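Local atomic coordinates of salicylic acid-binding protein 2 (Nicotiana tabacum, PDB entry 1XKL), a protein that hydrolyses methyl salicylate to salicylate and methanol, releasing the active signal that switches on systemic acquired resistance in tobacco. Residues 120-123 and 124-128; 129-132 and 133-136; 149-152 and 153-157; 211-215 and 216-220. All coordinates share one frame; numbering follows the deposited sequence.

Contact 1 (120-123 and 124-128); sequences EQYN and ERTPA. With STH (2-amino-4H-1,3-benzoxathiin-4-ol), chain E.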
# COMPACT_ATOMS: atom_id res chain seq x y z
N GLU A 120 -35.45 -3.70 15.62
CA GLU A 120 -35.33 -4.85 16.52
C GLU A 120 -36.18 -6.00 16.00
O GLU A 120 -35.75 -7.15 15.99
CB GLU A 120 -35.79 -4.46 17.93
CG GLU A 120 -34.77 -3.60 18.68
CD GLU A 120 -35.31 -3.00 19.97
OE1 GLU A 120 -34.50 -2.56 20.80
OE2 GLU A 120 -36.55 -2.97 20.15
N GLN A 121 -37.39 -5.69 15.55
CA GLN A 121 -38.26 -6.72 15.02
C GLN A 121 -37.64 -7.32 13.77
O GLN A 121 -37.55 -8.54 13.64
CB GLN A 121 -39.64 -6.13 14.72
CG GLN A 121 -40.43 -5.77 15.98
CD GLN A 121 -40.70 -7.00 16.84
OE1 GLN A 121 -41.36 -7.94 16.40
NE2 GLN A 121 -40.20 -6.99 18.07
N TYR A 122 -37.20 -6.47 12.84
CA TYR A 122 -36.57 -6.94 11.61
C TYR A 122 -35.50 -7.99 11.92
O TYR A 122 -35.49 -9.07 11.35
CB TYR A 122 -35.92 -5.77 10.86
CG TYR A 122 -35.05 -6.21 9.71
CD1 TYR A 122 -35.62 -6.64 8.51
CD2 TYR A 122 -33.66 -6.26 9.83
CE1 TYR A 122 -34.83 -7.12 7.47
CE2 TYR A 122 -32.86 -6.74 8.81
CZ TYR A 122 -33.45 -7.17 7.63
OH TYR A 122 -32.67 -7.68 6.62
N ASN A 123 -34.59 -7.64 12.83
CA ASN A 123 -33.50 -8.54 13.20
C ASN A 123 -33.98 -9.83 13.85
O ASN A 123 -33.36 -10.88 13.68
CB ASN A 123 -32.54 -7.83 14.15
CG ASN A 123 -31.79 -6.71 13.46
OD1 ASN A 123 -31.09 -6.93 12.47
ND2 ASN A 123 -31.92 -5.50 13.99
N GLU A 124 -35.08 -9.76 14.60
CA GLU A 124 -35.62 -10.93 15.27
C GLU A 124 -36.22 -11.92 14.29
O GLU A 124 -36.35 -13.10 14.60
CB GLU A 124 -36.65 -10.52 16.31
CG GLU A 124 -36.03 -10.07 17.61
CD GLU A 124 -37.00 -9.33 18.51
OE1 GLU A 124 -38.10 -9.87 18.77
OE2 GLU A 124 -36.66 -8.22 18.95
N ARG A 125 -36.60 -11.45 13.11
CA ARG A 125 -37.14 -12.39 12.13
C ARG A 125 -36.26 -12.44 10.89
O ARG A 125 -36.74 -12.72 9.80
CB ARG A 125 -38.59 -12.04 11.75
CG ARG A 125 -38.86 -10.61 11.43
CD ARG A 125 -39.75 -10.00 12.49
NE ARG A 125 -41.02 -10.71 12.63
CZ ARG A 125 -41.99 -10.33 13.46
NH1 ARG A 125 -41.82 -9.25 14.20
NH2 ARG A 125 -43.12 -11.04 13.54
N THR A 126 -34.97 -12.18 11.10
CA THR A 126 -33.96 -12.20 10.05
C THR A 126 -32.73 -12.97 10.54
O THR A 126 -32.00 -12.50 11.42
CB THR A 126 -33.53 -10.74 9.68
OG1 THR A 126 -34.54 -10.16 8.84
CG2 THR A 126 -32.19 -10.73 8.96
N PRO A 127 -32.50 -14.17 9.98
CA PRO A 127 -31.35 -14.99 10.37
C PRO A 127 -29.99 -14.35 10.12
O PRO A 127 -29.79 -13.66 9.12
CB PRO A 127 -31.56 -16.28 9.58
CG PRO A 127 -32.31 -15.82 8.36
CD PRO A 127 -33.29 -14.83 8.93
N ALA A 128 -29.06 -14.59 11.03
CA ALA A 128 -27.72 -14.03 10.92
C ALA A 128 -27.00 -14.39 9.63
O ALA A 128 -25.94 -13.84 9.34
CB ALA A 128 -26.89 -14.46 12.12
C8 STH E . -31.04 -0.86 5.43
O8 STH E . -30.96 -0.38 6.70
C1 STH E . -31.19 -2.31 5.14
C2 STH E . -31.26 -2.78 3.73
C3 STH E . -31.40 -4.17 3.46
C4 STH E . -31.44 -5.11 4.54
C5 STH E . -31.37 -4.67 5.90
C6 STH E . -31.23 -3.30 6.19
C7 STH E . -31.44 -0.49 2.91
O2 STH E . -31.23 -1.87 2.65
N7 STH E . -30.80 0.23 1.91
S7 STH E . -31.00 0.06 4.36
O HOH W 1 -40.25 -10.80 17.49
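Tyr122 and Thr126 meet where helix 117-124 runs out, and the Tyr122 side chain can be followed from helix to pocket. Its CB points away from the loop, but CG, anti to the backbone N (chi1 170°), brings the ring alongside Thr126. From CG through CD1 and CE1 the ring passes beneath the Thr126 hydroxyl; OG1 sits over one face, displaced toward the rim, and comes nearest at CE1, 3.3 Å away. Thr126 CB lies 4.2 Å from the ring centroid, almost on the normal, a CH-pi contact. CE2 and CZ turn to the bound benzoxathiin, and the phenol OH ends 3.4 Å from ligand atom C5, with Gly212 O as its hydrogen-bond partner. In the alpha/beta hydrolase fold this helix-loop junction belongs to the lid region above the catalytic core, so the helix end also contributes Tyr122 to the ligand pocket. The carbonyl of Tyr122 closes the helix by accepting twice: Thr126 OG1 donates at 2.9 Å and Arg125 N at 3.2 Å, from opposite faces of the carbonyl plane. On the outer side of the turn the Gln121 amide and Glu124 carboxylate planes stand 75° apart, and a water spans them, donating to Glu124 OE1 at 2.7 Å and, over a longer distance, to Gln121 OE1. Arg125 extends to Trp220 in a cation-pi contact.

Contact 2 (129-132 and 133-136); sequences ENWL and DTQF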
# COMPACT_ATOMS: atom_id res chain seq x y z
N GLU A 129 -27.57 -15.31 8.85
CA GLU A 129 -26.94 -15.72 7.59
C GLU A 129 -27.47 -14.95 6.40
O GLU A 129 -26.93 -15.06 5.29
CB GLU A 129 -27.13 -17.22 7.35
CG GLU A 129 -26.55 -18.10 8.44
CD GLU A 129 -26.12 -19.46 7.92
OE1 GLU A 129 -26.96 -20.16 7.30
OE2 GLU A 129 -24.95 -19.83 8.14
N ASN A 130 -28.54 -14.19 6.60
CA ASN A 130 -29.11 -13.41 5.51
C ASN A 130 -28.16 -12.25 5.19
O ASN A 130 -28.26 -11.65 4.12
CB ASN A 130 -30.48 -12.86 5.90
CG ASN A 130 -31.31 -12.45 4.69
OD1 ASN A 130 -31.67 -13.29 3.87
ND2 ASN A 130 -31.61 -11.15 4.58
N TRP A 131 -27.25 -11.95 6.11
CA TRP A 131 -26.30 -10.85 5.93
C TRP A 131 -25.13 -11.15 5.02
O TRP A 131 -24.46 -10.24 4.53
CB TRP A 131 -25.77 -10.37 7.29
CG TRP A 131 -26.82 -9.73 8.15
CD1 TRP A 131 -27.42 -10.26 9.25
CD2 TRP A 131 -27.41 -8.44 7.95
NE1 TRP A 131 -28.35 -9.39 9.75
CE2 TRP A 131 -28.37 -8.26 8.97
CE3 TRP A 131 -27.23 -7.42 7.00
CZ2 TRP A 131 -29.15 -7.11 9.08
CZ3 TRP A 131 -28.01 -6.27 7.11
CH2 TRP A 131 -28.95 -6.12 8.14
N LEU A 132 -24.87 -12.44 4.79
CA LEU A 132 -23.79 -12.88 3.93
C LEU A 132 -22.45 -12.23 4.28
O LEU A 132 -21.96 -12.35 5.40
CB LEU A 132 -24.13 -12.61 2.46
CG LEU A 132 -25.32 -13.38 1.88
CD1 LEU A 132 -25.45 -13.09 0.40
CD2 LEU A 132 -25.14 -14.86 2.11
N ASP A 133 -21.86 -11.52 3.33
CA ASP A 133 -20.57 -10.89 3.56
C ASP A 133 -20.65 -9.47 4.09
O ASP A 133 -19.69 -8.71 3.96
CB ASP A 133 -19.76 -10.90 2.27
CG ASP A 133 -20.45 -10.17 1.14
OD1 ASP A 133 -19.84 -10.03 0.07
OD2 ASP A 133 -21.61 -9.75 1.34
N THR A 134 -21.77 -9.10 4.70
CA THR A 134 -21.92 -7.76 5.25
C THR A 134 -21.03 -7.60 6.49
O THR A 134 -20.93 -8.51 7.30
CB THR A 134 -23.38 -7.49 5.65
OG1 THR A 134 -24.21 -7.53 4.48
CG2 THR A 134 -23.51 -6.14 6.32
N GLN A 135 -20.39 -6.44 6.62
CA GLN A 135 -19.50 -6.18 7.74
C GLN A 135 -20.08 -5.33 8.86
O GLN A 135 -20.57 -4.23 8.63
CB GLN A 135 -18.22 -5.49 7.27
CG GLN A 135 -17.29 -6.32 6.42
CD GLN A 135 -15.93 -5.67 6.29
OE1 GLN A 135 -15.20 -5.53 7.29
NE2 GLN A 135 -15.57 -5.27 5.08
N PHE A 136 -20.00 -5.85 10.08
CA PHE A 136 -20.48 -5.14 11.26
C PHE A 136 -19.27 -4.88 12.16
O PHE A 136 -18.78 -5.78 12.83
CB PHE A 136 -21.52 -6.00 11.98
CG PHE A 136 -22.87 -6.00 11.31
CD1 PHE A 136 -23.74 -4.93 11.47
CD2 PHE A 136 -23.26 -7.07 10.51
CE1 PHE A 136 -24.97 -4.90 10.83
CE2 PHE A 136 -24.50 -7.05 9.86
CZ PHE A 136 -25.36 -5.97 10.03
O HOH W 2 -22.44 -10.80 7.73
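Phe136 drives the edge of its ring into the face of Trp131, and this T-shaped pair is the compact half of the contact. The planes stand at 89° with the phenyl and six-membered ring centroids 5.0 Å apart. Phe136 CZ sits over the centre of the indole, and CE2 comes within 3.7 Å of Trp131 CD2, an atom of the ring fusion. Thr134 adds a polar clasp beside the rings. Its OG1 lies beside the backbone N (chi1 -64°), a placement from which it donates to Trp131 O at 2.7 Å, in the carbonyl plane and on a lone pair. Thr134 N gives the same oxygen a second bond of 2.9 Å from above that plane, closing the type II' turn of residues 131-134. The same hydroxyl also lies at the indole edge near CE3.

The other half is looser. Leu132, exposed at a corner of the turn, turns its branched end away toward Lys154 and Lys159, and a water bridges its carbonyl to that of Thr134, donating 2.8 Å to Leu132 O. Asp133, by contrast, is held, its carboxylate accepting from Lys154 N and Phe155 N at the start of helix 153-160. Two overlapping beta turns, 129-132 and 131-134, thus lead into strand 135-138 of the two-stranded antiparallel lid sheet, with Trp131 lining the ligand pocket of this alpha/beta hydrolase.

Contact 3 (149-152 and 153-157); sequences MFFG and PKFLA. With STH (2-amino-4H-1,3-benzoxathiin-4-ol), chain E.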
# COMPACT_ATOMS: atom_id res chain seq x y z
N MSE A 149 -22.33 -0.62 9.68
CA MSE A 149 -22.81 -1.67 8.79
C MSE A 149 -22.33 -1.38 7.37
O MSE A 149 -22.52 -0.28 6.87
CB MSE A 149 -24.34 -1.73 8.83
CG MSE A 149 -24.96 -2.78 7.93
SE MSE A 149 -26.91 -2.83 8.07
CE MSE A 149 -27.27 -1.04 7.42
N PHE A 150 -21.70 -2.36 6.74
CA PHE A 150 -21.19 -2.18 5.38
C PHE A 150 -21.53 -3.37 4.51
O PHE A 150 -20.94 -4.44 4.65
CB PHE A 150 -19.67 -1.96 5.42
CG PHE A 150 -19.05 -1.65 4.07
CD1 PHE A 150 -19.69 -0.82 3.17
CD2 PHE A 150 -17.81 -2.18 3.73
CE1 PHE A 150 -19.11 -0.51 1.94
CE2 PHE A 150 -17.21 -1.87 2.51
CZ PHE A 150 -17.86 -1.04 1.61
N PHE A 151 -22.49 -3.18 3.60
CA PHE A 151 -22.90 -4.26 2.71
C PHE A 151 -21.72 -4.79 1.89
O PHE A 151 -20.87 -4.02 1.45
CB PHE A 151 -23.99 -3.76 1.74
CG PHE A 151 -25.25 -3.30 2.42
CD1 PHE A 151 -25.62 -3.82 3.66
CD2 PHE A 151 -26.08 -2.36 1.81
CE1 PHE A 151 -26.80 -3.41 4.28
CE2 PHE A 151 -27.27 -1.95 2.42
CZ PHE A 151 -27.63 -2.48 3.66
N GLY A 152 -21.68 -6.10 1.73
CA GLY A 152 -20.62 -6.72 0.95
C GLY A 152 -21.15 -7.00 -0.44
O GLY A 152 -22.36 -6.91 -0.66
N PRO A 153 -20.29 -7.35 -1.40
CA PRO A 153 -20.70 -7.64 -2.78
C PRO A 153 -21.71 -8.79 -2.93
O PRO A 153 -22.63 -8.70 -3.74
CB PRO A 153 -19.37 -7.92 -3.48
CG PRO A 153 -18.48 -8.41 -2.37
CD PRO A 153 -18.82 -7.47 -1.26
N LYS A 154 -21.52 -9.85 -2.15
CA LYS A 154 -22.42 -11.00 -2.18
C LYS A 154 -23.81 -10.57 -1.71
O LYS A 154 -24.82 -10.86 -2.34
CB LYS A 154 -21.90 -12.12 -1.27
CG LYS A 154 -20.46 -12.57 -1.53
CD LYS A 154 -20.33 -13.17 -2.92
CE LYS A 154 -18.90 -13.63 -3.20
NZ LYS A 154 -18.45 -14.74 -2.29
N PHE A 155 -23.84 -9.86 -0.58
CA PHE A 155 -25.09 -9.39 -0.01
C PHE A 155 -25.86 -8.53 -1.00
O PHE A 155 -27.08 -8.65 -1.12
CB PHE A 155 -24.84 -8.60 1.27
CG PHE A 155 -26.10 -8.12 1.95
CD1 PHE A 155 -26.50 -6.79 1.85
CD2 PHE A 155 -26.88 -9.00 2.70
CE1 PHE A 155 -27.66 -6.34 2.50
CE2 PHE A 155 -28.03 -8.57 3.35
CZ PHE A 155 -28.43 -7.24 3.25
N LEU A 156 -25.14 -7.67 -1.71
CA LEU A 156 -25.80 -6.81 -2.69
C LEU A 156 -26.36 -7.62 -3.85
O LEU A 156 -27.51 -7.44 -4.24
CB LEU A 156 -24.82 -5.78 -3.25
CG LEU A 156 -24.31 -4.67 -2.34
CD1 LEU A 156 -23.24 -3.88 -3.09
CD2 LEU A 156 -25.47 -3.75 -1.92
N ALA A 157 -25.56 -8.53 -4.38
CA ALA A 157 -25.98 -9.33 -5.53
C ALA A 157 -27.07 -10.36 -5.28
O ALA A 157 -27.91 -10.58 -6.15
CB ALA A 157 -24.76 -10.02 -6.13
C8 STH E . -31.04 -0.86 5.43
O8 STH E . -30.96 -0.38 6.70
C1 STH E . -31.19 -2.31 5.14
C2 STH E . -31.26 -2.78 3.73
C3 STH E . -31.40 -4.17 3.46
C4 STH E . -31.44 -5.11 4.54
C5 STH E . -31.37 -4.67 5.90
C6 STH E . -31.23 -3.30 6.19
C7 STH E . -31.44 -0.49 2.91
O2 STH E . -31.23 -1.87 2.65
N7 STH E . -30.80 0.23 1.91
S7 STH E . -31.00 0.06 4.36
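Different first torsions bring Phe151 and Phe155 together: in Phe151 CG lies beside the backbone N (chi1 -61°), whereas in Phe155 it is anti to the backbone N (chi1 -178°), and the rings converge beside the strand-to-helix junction. They neither stack nor form a T, since the planes are inclined at 37° with centroids 4.9 Å apart. Phe155 puts the CD1-CE1 side of its ring against Phe151; Phe155 CE1 sits over one face of Phe151, offset toward the rim and 3.4 Å from Phe151 CD1. Leu156 completes the packing from another direction, its side chain roughly perpendicular to Phe151 and its CD2 branch 3.9 Å from Phe151 CB.

The backbone joins these groups. Gly152 is at the N-cap position of helix 153-160, and its carbonyl accepts the first regular helical bond, from Leu156 N at 3.1 Å with an N-H...O angle of 156°.

Both rings also reach the ligand. Phe151 CZ lies 3.6 Å from C2 of the benzoxathiin, and Phe155 presents CZ to C4 with that carbon near the plane of its own ring. Met149, present as selenomethionine, adds its CE methyl, near the ligand oxygen O8. The Phe155 ring also meets that of Trp131, their planes inclined at a shallow angle. A strand, a glycine at the N-cap position and a helix start together build an aromatic wall of the ligand pocket, in the lid of an alpha/beta hydrolase.

Contact 4 (211-215 and 216-220); sequences KGIPE and EFQRW. With STH (2-amino-4H-1,3-benzoxathiin-4-ol), chain E.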
# COMPACT_ATOMS: atom_id res chain seq x y z
N LYS A 211 -35.53 -9.34 -1.08
CA LYS A 211 -34.83 -10.34 -0.29
C LYS A 211 -34.03 -9.71 0.85
O LYS A 211 -33.50 -10.42 1.70
CB LYS A 211 -33.86 -11.16 -1.15
CG LYS A 211 -34.48 -12.27 -1.98
CD LYS A 211 -33.40 -13.29 -2.29
CE LYS A 211 -33.94 -14.48 -3.05
NZ LYS A 211 -34.34 -14.09 -4.44
N GLY A 212 -33.92 -8.38 0.86
CA GLY A 212 -33.17 -7.73 1.93
C GLY A 212 -34.07 -7.56 3.13
O GLY A 212 -33.76 -7.95 4.26
N ILE A 213 -35.21 -6.93 2.85
CA ILE A 213 -36.26 -6.69 3.82
C ILE A 213 -37.41 -7.42 3.13
O ILE A 213 -38.16 -6.84 2.34
CB ILE A 213 -36.60 -5.20 3.93
CG1 ILE A 213 -35.36 -4.41 4.36
CG2 ILE A 213 -37.73 -5.01 4.92
CD1 ILE A 213 -35.64 -2.95 4.69
N PRO A 214 -37.55 -8.73 3.39
CA PRO A 214 -38.59 -9.58 2.81
C PRO A 214 -40.01 -9.04 2.89
O PRO A 214 -40.35 -8.28 3.80
CB PRO A 214 -38.40 -10.92 3.53
CG PRO A 214 -37.67 -10.55 4.80
CD PRO A 214 -36.73 -9.48 4.36
N GLU A 215 -40.83 -9.42 1.92
CA GLU A 215 -42.22 -8.98 1.83
C GLU A 215 -42.97 -9.19 3.13
O GLU A 215 -43.73 -8.33 3.57
CB GLU A 215 -42.96 -9.75 0.72
CG GLU A 215 -44.40 -9.28 0.56
CD GLU A 215 -45.14 -10.03 -0.53
OE1 GLU A 215 -46.25 -9.58 -0.90
OE2 GLU A 215 -44.64 -11.07 -1.01
N GLU A 216 -42.74 -10.35 3.73
CA GLU A 216 -43.41 -10.68 4.98
C GLU A 216 -43.21 -9.62 6.05
O GLU A 216 -44.16 -9.23 6.72
CB GLU A 216 -42.95 -12.06 5.49
CG GLU A 216 -41.44 -12.30 5.44
CD GLU A 216 -41.00 -13.01 4.16
OE1 GLU A 216 -41.31 -12.50 3.06
OE2 GLU A 216 -40.33 -14.07 4.26
N PHE A 217 -41.98 -9.13 6.19
CA PHE A 217 -41.71 -8.11 7.20
C PHE A 217 -42.32 -6.78 6.78
O PHE A 217 -42.73 -5.97 7.61
CB PHE A 217 -40.22 -7.94 7.45
CG PHE A 217 -39.91 -6.96 8.54
CD1 PHE A 217 -40.09 -7.31 9.88
CD2 PHE A 217 -39.51 -5.67 8.24
CE1 PHE A 217 -39.88 -6.38 10.89
CE2 PHE A 217 -39.29 -4.73 9.24
CZ PHE A 217 -39.48 -5.08 10.57
N GLN A 218 -42.35 -6.53 5.47
CA GLN A 218 -42.93 -5.31 4.96
C GLN A 218 -44.43 -5.32 5.31
O GLN A 218 -44.96 -4.34 5.82
CB GLN A 218 -42.73 -5.21 3.45
CG GLN A 218 -41.28 -4.98 3.01
CD GLN A 218 -41.16 -4.84 1.51
OE1 GLN A 218 -41.95 -4.13 0.88
NE2 GLN A 218 -40.18 -5.50 0.92
N ARG A 219 -45.10 -6.44 5.04
CA ARG A 219 -46.53 -6.54 5.34
C ARG A 219 -46.73 -6.54 6.86
O ARG A 219 -47.77 -6.10 7.35
CB ARG A 219 -47.12 -7.82 4.74
CG ARG A 219 -46.64 -8.10 3.32
CD ARG A 219 -47.78 -8.47 2.37
NE ARG A 219 -48.48 -7.28 1.87
CZ ARG A 219 -48.55 -6.94 0.58
NH1 ARG A 219 -49.21 -5.86 0.22
NH2 ARG A 219 -47.95 -7.69 -0.34
N TRP A 220 -45.73 -7.02 7.59
CA TRP A 220 -45.80 -7.04 9.04
C TRP A 220 -45.89 -5.62 9.57
O TRP A 220 -46.66 -5.33 10.49
CB TRP A 220 -44.58 -7.73 9.63
CG TRP A 220 -44.64 -7.82 11.12
CD1 TRP A 220 -45.24 -8.80 11.86
CD2 TRP A 220 -44.18 -6.84 12.06
NE1 TRP A 220 -45.18 -8.49 13.20
CE2 TRP A 220 -44.53 -7.29 13.35
CE3 TRP A 220 -43.50 -5.62 11.93
CZ2 TRP A 220 -44.22 -6.57 14.50
CZ3 TRP A 220 -43.19 -4.90 13.08
CH2 TRP A 220 -43.56 -5.38 14.35
C8 STH E . -31.04 -0.86 5.43
O8 STH E . -30.96 -0.38 6.70
C1 STH E . -31.19 -2.31 5.14
C2 STH E . -31.26 -2.78 3.73
C3 STH E . -31.40 -4.17 3.46
C4 STH E . -31.44 -5.11 4.54
C5 STH E . -31.37 -4.67 5.90
C6 STH E . -31.23 -3.30 6.19
C7 STH E . -31.44 -0.49 2.91
O2 STH E . -31.23 -1.87 2.65
N7 STH E . -30.80 0.23 1.91
S7 STH E . -31.00 0.06 4.36
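Glu215 OE1 and Arg219 NH2 form a salt bridge of 2.6 Å one helical turn apart. The two side chains run alongside each other and point the same way, and the carboxylate uses its anti lone pair toward a nitrogen whose guanidinium plane almost contains the oxygen, although the N-H...O angle of 134° leaves the bond bent. Because Glu215 is extended and Arg219 is folded at chi2 and chi3, the longer chain is shortened to match the shorter. The same NH2 has a second carboxylate partner in Glu232, so its positive charge is shared between two carboxylates.

Nearer the pocket, Gln218 reaches with an extended chain to the loop before the helix. NE2 donates to Ile213 O at 2.8 Å, nearly straight at 167° and nearly along the C=O axis, while OE1 accepts from Cys207 N; the two bonds fix the amide's rotation. Pro214, at the N-cap position, accepts through its O from Gln218 N at 3.1 Å and, weakly, from Phe217 N. Ile213 divides its branches: CG2 meets the ring edge of Phe217 at CD2, 3.8 Å away, and CG1 faces C4 of the ligand.

Asp210 of the charge relay system accepts from the N-H groups of Gly212 and Ile213, just before helix 215-225. This helix packs on strand 202-207 through Glu215, Gln218 and Arg219, and turns Phe217 and Trp220 to Gln121 of helix 117-124.

How the contacts relate
Contacts 1, 3 and 4 all touch the bound benzoxathiin from different parts of the chain, and Trp131 of contact 2 comes within about 4 Å of it. Contacts 2 and 3 are the nearest pair, with centres about 7 Å apart; Gln135 N meets Phe150 O at 2.9 Å, pairing their strands. Contact 1 joins this lid part through Trp131, whose CZ2 is 3.7 Å from Tyr122 CE2. It also meets contact 4, where Tyr122 OH lies 2.6 Å from Gly212 O, two residues beyond the catalytic Asp210. Contacts 3 and 4 do not touch: their nearest atoms are about 5 Å apart, and the ligand meets both.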